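Local coordinates for type III effector Xcv3220-like C-terminal domain-containing protein (Xanthomonas campestris pv. vesicatoria, PDB 4FC9) that is a type III effector secreted into the plant host, represented by its all-helical, bilobal C-terminal domain of unknown molecular function, at residues L85-D90 against V159-T164; L133-H138 against L155-Q160. One frame throughout, in Å; residues are numbered along the deposited sequence.

Both contacts lie on helix 152-171 of the all-helical C-terminal domain, and their centres are 8 Å apart. Along the chain the order is 85-90, 133-138 and then the helix, where the two windows overlap at Val159 and Gln160. Interaction 1 brings the C-terminal part of helix 79-88 against the helix from 69 residues away; interaction 2 brings in the loop that follows helix 112-129. The two run into each other: SE of Met161 packs 3.6 Å from N of Leu133, and the Leu133 side chain also touches Ser88. Helix 152-171 thus brings together a helix and a loop that both precede it in the chain, near the centre of the chain.

Interaction 1: L85-D90 against V159-T164; sequences LAESRD and VQMWKT
Met161, a selenomethionine, reaches from helix 152-171 to the C-terminal part of helix 79-88 and meets Glu87 and Ser88, a buried helix-helix contact of the all-helical domain. No hydrogen bond crosses between the segments, and their backbones stay well apart, Ser88 CA lying 8.4 Å from Met161 CA. One long side chain bridges the distance: CG stands anti to the backbone N (chi1 -169°) and the chain beyond it is extended, which carries SE and CE across to Glu87 and Ser88.

The tight part is here. CE sits 3.7 Å from both Ser88 N and Glu87 CB, while SE lies 3.8 Å from Ser88 CB; Phe93 of helix 91-101 also packs on Met161. Farther out along Glu87 the contact becomes looser and more polar. This partly exposed side chain runs obliquely to Met161, with OE1 3.9 Å from CE, and its carboxylate carries on to a salt bridge between OE2 and Arg165.

Ser88 meets the selenium through CB. Its hydroxyl is held within its own helix, OG donating to Leu85 O at 2.6 Å from 28° outside the carbonyl plane.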
loop_
_atom_site.group_PDB
_atom_site.type_symbol
_atom_site.label_atom_id
_atom_site.label_comp_id
_atom_site.label_asym_id
_atom_site.label_seq_id
_atom_site.Cartn_x
_atom_site.Cartn_y
_atom_site.Cartn_z
ATOM N N LEU A 85 -10.604 3.075 -0.504
ATOM C CA LEU A 85 -10.607 4.436 -1.025
ATOM C C LEU A 85 -10.949 5.420 0.087
ATOM O O LEU A 85 -10.263 6.422 0.269
ATOM C CB LEU A 85 -11.581 4.574 -2.203
ATOM C CG LEU A 85 -11.025 4.183 -3.579
ATOM C CD1 LEU A 85 -12.125 4.095 -4.628
ATOM C CD2 LEU A 85 -9.940 5.162 -4.016
ATOM N N ALA A 86 -11.995 5.120 0.847
ATOM C CA ALA A 86 -12.411 5.985 1.945
ATOM C C ALA A 86 -11.360 6.063 3.046
ATOM O O ALA A 86 -11.079 7.147 3.558
ATOM C CB ALA A 86 -13.746 5.528 2.511
ATOM N N GLU A 87 -10.790 4.915 3.406
ATOM C CA GLU A 87 -9.729 4.860 4.412
ATOM C C GLU A 87 -8.538 5.728 4.018
ATOM O O GLU A 87 -7.927 6.378 4.861
ATOM C CB GLU A 87 -9.259 3.418 4.632
ATOM C CG GLU A 87 -10.244 2.539 5.367
ATOM C CD GLU A 87 -9.771 1.106 5.472
ATOM O OE1 GLU A 87 -8.593 0.841 5.165
ATOM O OE2 GLU A 87 -10.577 0.238 5.852
ATOM N N SER A 88 -8.221 5.745 2.728
ATOM C CA SER A 88 -7.067 6.492 2.241
ATOM C C SER A 88 -7.279 8.007 2.315
ATOM O O SER A 88 -6.330 8.778 2.202
ATOM C CB SER A 88 -6.707 6.060 0.822
ATOM O OG SER A 88 -7.662 6.531 -0.111
ATOM N N ARG A 89 -8.524 8.425 2.514
ATOM C CA ARG A 89 -8.842 9.833 2.703
ATOM C C ARG A 89 -8.905 10.185 4.183
ATOM O O ARG A 89 -9.040 11.351 4.548
ATOM C CB ARG A 89 -10.183 10.166 2.054
ATOM C CG ARG A 89 -10.087 10.751 0.656
ATOM C CD ARG A 89 -9.541 9.756 -0.331
ATOM N NE ARG A 89 -10.057 9.993 -1.675
ATOM C CZ ARG A 89 -9.697 9.301 -2.753
ATOM N NH1 ARG A 89 -10.231 9.588 -3.937
ATOM N NH2 ARG A 89 -8.805 8.322 -2.654
ATOM N N ASP A 90 -8.811 9.166 5.029
ATOM C CA ASP A 90 -8.975 9.328 6.470
ATOM C C ASP A 90 -7.702 9.841 7.147
ATOM O O ASP A 90 -6.624 9.283 6.966
ATOM C CB ASP A 90 -9.420 8.003 7.094
ATOM C CG ASP A 90 -9.456 8.047 8.604
ATOM O OD1 ASP A 90 -9.238 6.986 9.223
ATOM O OD2 ASP A 90 -9.712 9.129 9.173
ATOM N N VAL A 159 -3.311 -3.295 -3.896
ATOM C CA VAL A 159 -2.600 -4.335 -3.153
ATOM C C VAL A 159 -1.551 -3.708 -2.241
ATOM O O VAL A 159 -1.377 -4.136 -1.098
ATOM C CB VAL A 159 -1.939 -5.370 -4.093
ATOM C CG1 VAL A 159 -1.090 -6.350 -3.295
ATOM C CG2 VAL A 159 -2.989 -6.114 -4.900
ATOM N N GLN A 160 -0.868 -2.682 -2.746
ATOM C CA GLN A 160 0.080 -1.916 -1.936
ATOM C C GLN A 160 -0.588 -1.401 -0.683
ATOM O O GLN A 160 -0.036 -1.508 0.411
ATOM C CB GLN A 160 0.633 -0.717 -2.706
ATOM C CG GLN A 160 1.844 -1.012 -3.547
ATOM C CD GLN A 160 2.675 0.225 -3.797
ATOM O OE1 GLN A 160 2.158 1.250 -4.227
ATOM N NE2 GLN A 160 3.966 0.141 -3.515
HETATM N N MSE A 161 -1.776 -0.831 -0.849
HETATM C CA MSE A 161 -2.490 -0.283 0.285
HETATM C C MSE A 161 -2.971 -1.377 1.220
HETATM O O MSE A 161 -3.047 -1.170 2.434
HETATM C CB MSE A 161 -3.665 0.588 -0.143
HETATM C CG MSE A 161 -4.212 1.351 1.051
HETATM SE SE MSE A 161 -5.754 2.397 0.737
HETATM C CE MSE A 161 -6.296 2.638 2.606
ATOM N N TRP A 162 -3.285 -2.542 0.664
ATOM C CA TRP A 162 -3.671 -3.656 1.511
ATOM C C TRP A 162 -2.532 -3.995 2.457
ATOM O O TRP A 162 -2.741 -4.146 3.657
ATOM C CB TRP A 162 -4.064 -4.888 0.705
ATOM C CG TRP A 162 -4.563 -5.981 1.601
ATOM C CD1 TRP A 162 -5.850 -6.185 2.010
ATOM C CD2 TRP A 162 -3.776 -6.998 2.234
ATOM N NE1 TRP A 162 -5.915 -7.278 2.842
ATOM C CE2 TRP A 162 -4.655 -7.794 2.995
ATOM C CE3 TRP A 162 -2.414 -7.319 2.221
ATOM C CZ2 TRP A 162 -4.214 -8.890 3.739
ATOM C CZ3 TRP A 162 -1.979 -8.407 2.958
ATOM C CH2 TRP A 162 -2.876 -9.179 3.707
ATOM N N LYS A 163 -1.324 -4.101 1.912
ATOM C CA LYS A 163 -0.151 -4.344 2.737
ATOM C C LYS A 163 0.035 -3.227 3.751
ATOM O O LYS A 163 0.263 -3.489 4.927
ATOM C CB LYS A 163 1.107 -4.479 1.888
ATOM C CG LYS A 163 2.365 -4.609 2.720
ATOM C CD LYS A 163 3.411 -5.428 2.004
ATOM C CE LYS A 163 4.601 -4.580 1.627
ATOM N NZ LYS A 163 5.663 -5.404 0.982
ATOM N N THR A 164 -0.080 -1.986 3.290
ATOM C CA THR A 164 0.093 -0.816 4.151
ATOM C C THR A 164 -0.815 -0.850 5.377
ATOM O O THR A 164 -0.356 -0.653 6.497
ATOM C CB THR A 164 -0.142 0.497 3.377
ATOM O OG1 THR A 164 0.907 0.680 2.421
ATOM C CG2 THR A 164 -0.152 1.682 4.328
#

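Interaction 2: L133-H138 against L155-Q160; sequences LGIVDH and LAKAVQ
The loop between helices 112-129 and 152-171 meets the latter helix mainly through Leu133, which lies against Lys157 and Ala158. The two branches of the leucine divide the work. CD2 takes the lysine side, 3.6 Å from Lys157 CG and 3.9 Å from Ala158 N, whereas CD1 rests against the alanine, 4.2 Å from Ala158 CB. With so small a side chain at Ala158, CD1 also comes within 4.1 Å of the helix backbone at Ala158 CA.

In the all-helical fold this leucine is a buried point of the loop shared by two helices, since it also touches Met84 and Ser88 of helix 79-88. Ala158 likewise packs on Leu81 of that helix.

The leucine and lysine side chains pass one another running in opposing senses. The lysine leaves the helix with CG anti to its backbone N, then bends at chi2 (63°) and chi3 (69°). These bends leave CE 4.4 Å from Ile135 CD1, a looser contact of two partly exposed side chains. At the chain's tip NZ donates to Gln160 OE1 at 2.8 Å, nearly in line with the C=O bond (167°), and also to Ser130 O.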
loop_
_atom_site.group_PDB
_atom_site.type_symbol
_atom_site.label_atom_id
_atom_site.label_comp_id
_atom_site.label_asym_id
_atom_site.label_seq_id
_atom_site.Cartn_x
_atom_site.Cartn_y
_atom_site.Cartn_z
ATOM N N LEU A 133 -4.046 4.491 -1.630
ATOM C CA LEU A 133 -4.956 4.904 -2.696
ATOM C C LEU A 133 -5.410 6.350 -2.579
ATOM O O LEU A 133 -6.290 6.785 -3.311
ATOM C CB LEU A 133 -6.183 3.986 -2.735
ATOM C CG LEU A 133 -5.966 2.534 -3.164
ATOM C CD1 LEU A 133 -7.187 1.711 -2.838
ATOM C CD2 LEU A 133 -5.650 2.462 -4.648
ATOM N N GLY A 134 -4.805 7.098 -1.668
ATOM C CA GLY A 134 -5.233 8.462 -1.415
ATOM C C GLY A 134 -4.257 9.523 -1.879
ATOM O O GLY A 134 -4.362 10.684 -1.484
ATOM N N ILE A 135 -3.312 9.129 -2.725
ATOM C CA ILE A 135 -2.299 10.051 -3.216
ATOM C C ILE A 135 -2.861 11.001 -4.270
ATOM O O ILE A 135 -3.857 10.702 -4.929
ATOM C CB ILE A 135 -1.089 9.296 -3.789
ATOM C CG1 ILE A 135 -1.510 8.445 -4.989
ATOM C CG2 ILE A 135 -0.445 8.429 -2.706
ATOM C CD1 ILE A 135 -0.351 7.771 -5.689
ATOM N N VAL A 136 -2.220 12.154 -4.420
ATOM C CA VAL A 136 -2.712 13.174 -5.334
ATOM C C VAL A 136 -1.746 13.440 -6.486
ATOM O O VAL A 136 -0.546 13.182 -6.375
ATOM C CB VAL A 136 -3.039 14.491 -4.587
ATOM C CG1 VAL A 136 -4.220 14.282 -3.650
ATOM C CG2 VAL A 136 -1.822 14.992 -3.820
ATOM N N ASP A 137 -2.276 13.946 -7.596
ATOM C CA ASP A 137 -1.451 14.257 -8.752
ATOM C C ASP A 137 -0.845 15.651 -8.628
ATOM O O ASP A 137 -0.987 16.307 -7.596
ATOM C CB ASP A 137 -2.252 14.117 -10.051
ATOM C CG ASP A 137 -3.472 15.032 -10.103
ATOM O OD1 ASP A 137 -3.486 16.087 -9.435
ATOM O OD2 ASP A 137 -4.423 14.692 -10.834
ATOM N N HIS A 138 -0.199 16.114 -9.690
ATOM C CA HIS A 138 0.469 17.407 -9.666
ATOM C C HIS A 138 -0.512 18.572 -9.511
ATOM O O HIS A 138 -0.103 19.693 -9.224
ATOM C CB HIS A 138 1.303 17.594 -10.930
ATOM C CG HIS A 138 0.487 17.890 -12.144
ATOM N ND1 HIS A 138 -0.114 16.904 -12.894
ATOM C CD2 HIS A 138 0.157 19.065 -12.731
ATOM C CE1 HIS A 138 -0.775 17.457 -13.896
ATOM N NE2 HIS A 138 -0.624 18.766 -13.820
ATOM N N LEU A 155 -4.916 -1.706 -9.645
ATOM C CA LEU A 155 -5.042 -2.827 -8.728
ATOM C C LEU A 155 -3.742 -3.113 -7.972
ATOM O O LEU A 155 -3.772 -3.520 -6.814
ATOM C CB LEU A 155 -5.526 -4.073 -9.459
ATOM C CG LEU A 155 -7.015 -4.037 -9.776
ATOM C CD1 LEU A 155 -7.399 -5.249 -10.585
ATOM C CD2 LEU A 155 -7.820 -3.973 -8.486
ATOM N N ALA A 156 -2.606 -2.896 -8.625
ATOM C CA ALA A 156 -1.333 -3.064 -7.944
ATOM C C ALA A 156 -1.234 -2.059 -6.801
ATOM O O ALA A 156 -0.748 -2.389 -5.723
ATOM C CB ALA A 156 -0.174 -2.897 -8.903
ATOM N N LYS A 157 -1.714 -0.838 -7.025
ATOM C CA LYS A 157 -1.716 0.152 -5.958
ATOM C C LYS A 157 -2.645 -0.267 -4.823
ATOM O O LYS A 157 -2.337 -0.052 -3.654
ATOM C CB LYS A 157 -2.078 1.550 -6.470
ATOM C CG LYS A 157 -2.089 2.619 -5.374
ATOM C CD LYS A 157 -0.718 2.821 -4.735
ATOM C CE LYS A 157 0.251 3.461 -5.709
ATOM N NZ LYS A 157 1.540 3.825 -5.056
ATOM N N ALA A 158 -3.776 -0.875 -5.165
ATOM C CA ALA A 158 -4.713 -1.328 -4.145
ATOM C C ALA A 158 -4.097 -2.420 -3.281
ATOM O O ALA A 158 -4.327 -2.466 -2.076
ATOM C CB ALA A 158 -6.006 -1.806 -4.776
ATOM N N VAL A 159 -3.311 -3.295 -3.896
ATOM C CA VAL A 159 -2.600 -4.335 -3.153
ATOM C C VAL A 159 -1.551 -3.708 -2.241
ATOM O O VAL A 159 -1.377 -4.136 -1.098
ATOM C CB VAL A 159 -1.939 -5.370 -4.093
ATOM C CG1 VAL A 159 -1.090 -6.350 -3.295
ATOM C CG2 VAL A 159 -2.989 -6.114 -4.900
ATOM N N GLN A 160 -0.868 -2.682 -2.746
ATOM C CA GLN A 160 0.080 -1.916 -1.936
ATOM C C GLN A 160 -0.588 -1.401 -0.683
ATOM O O GLN A 160 -0.036 -1.508 0.411
ATOM C CB GLN A 160 0.633 -0.717 -2.706
ATOM C CG GLN A 160 1.844 -1.012 -3.547
ATOM C CD GLN A 160 2.675 0.225 -3.797
ATOM O OE1 GLN A 160 2.158 1.250 -4.227
ATOM N NE2 GLN A 160 3.966 0.141 -3.515
#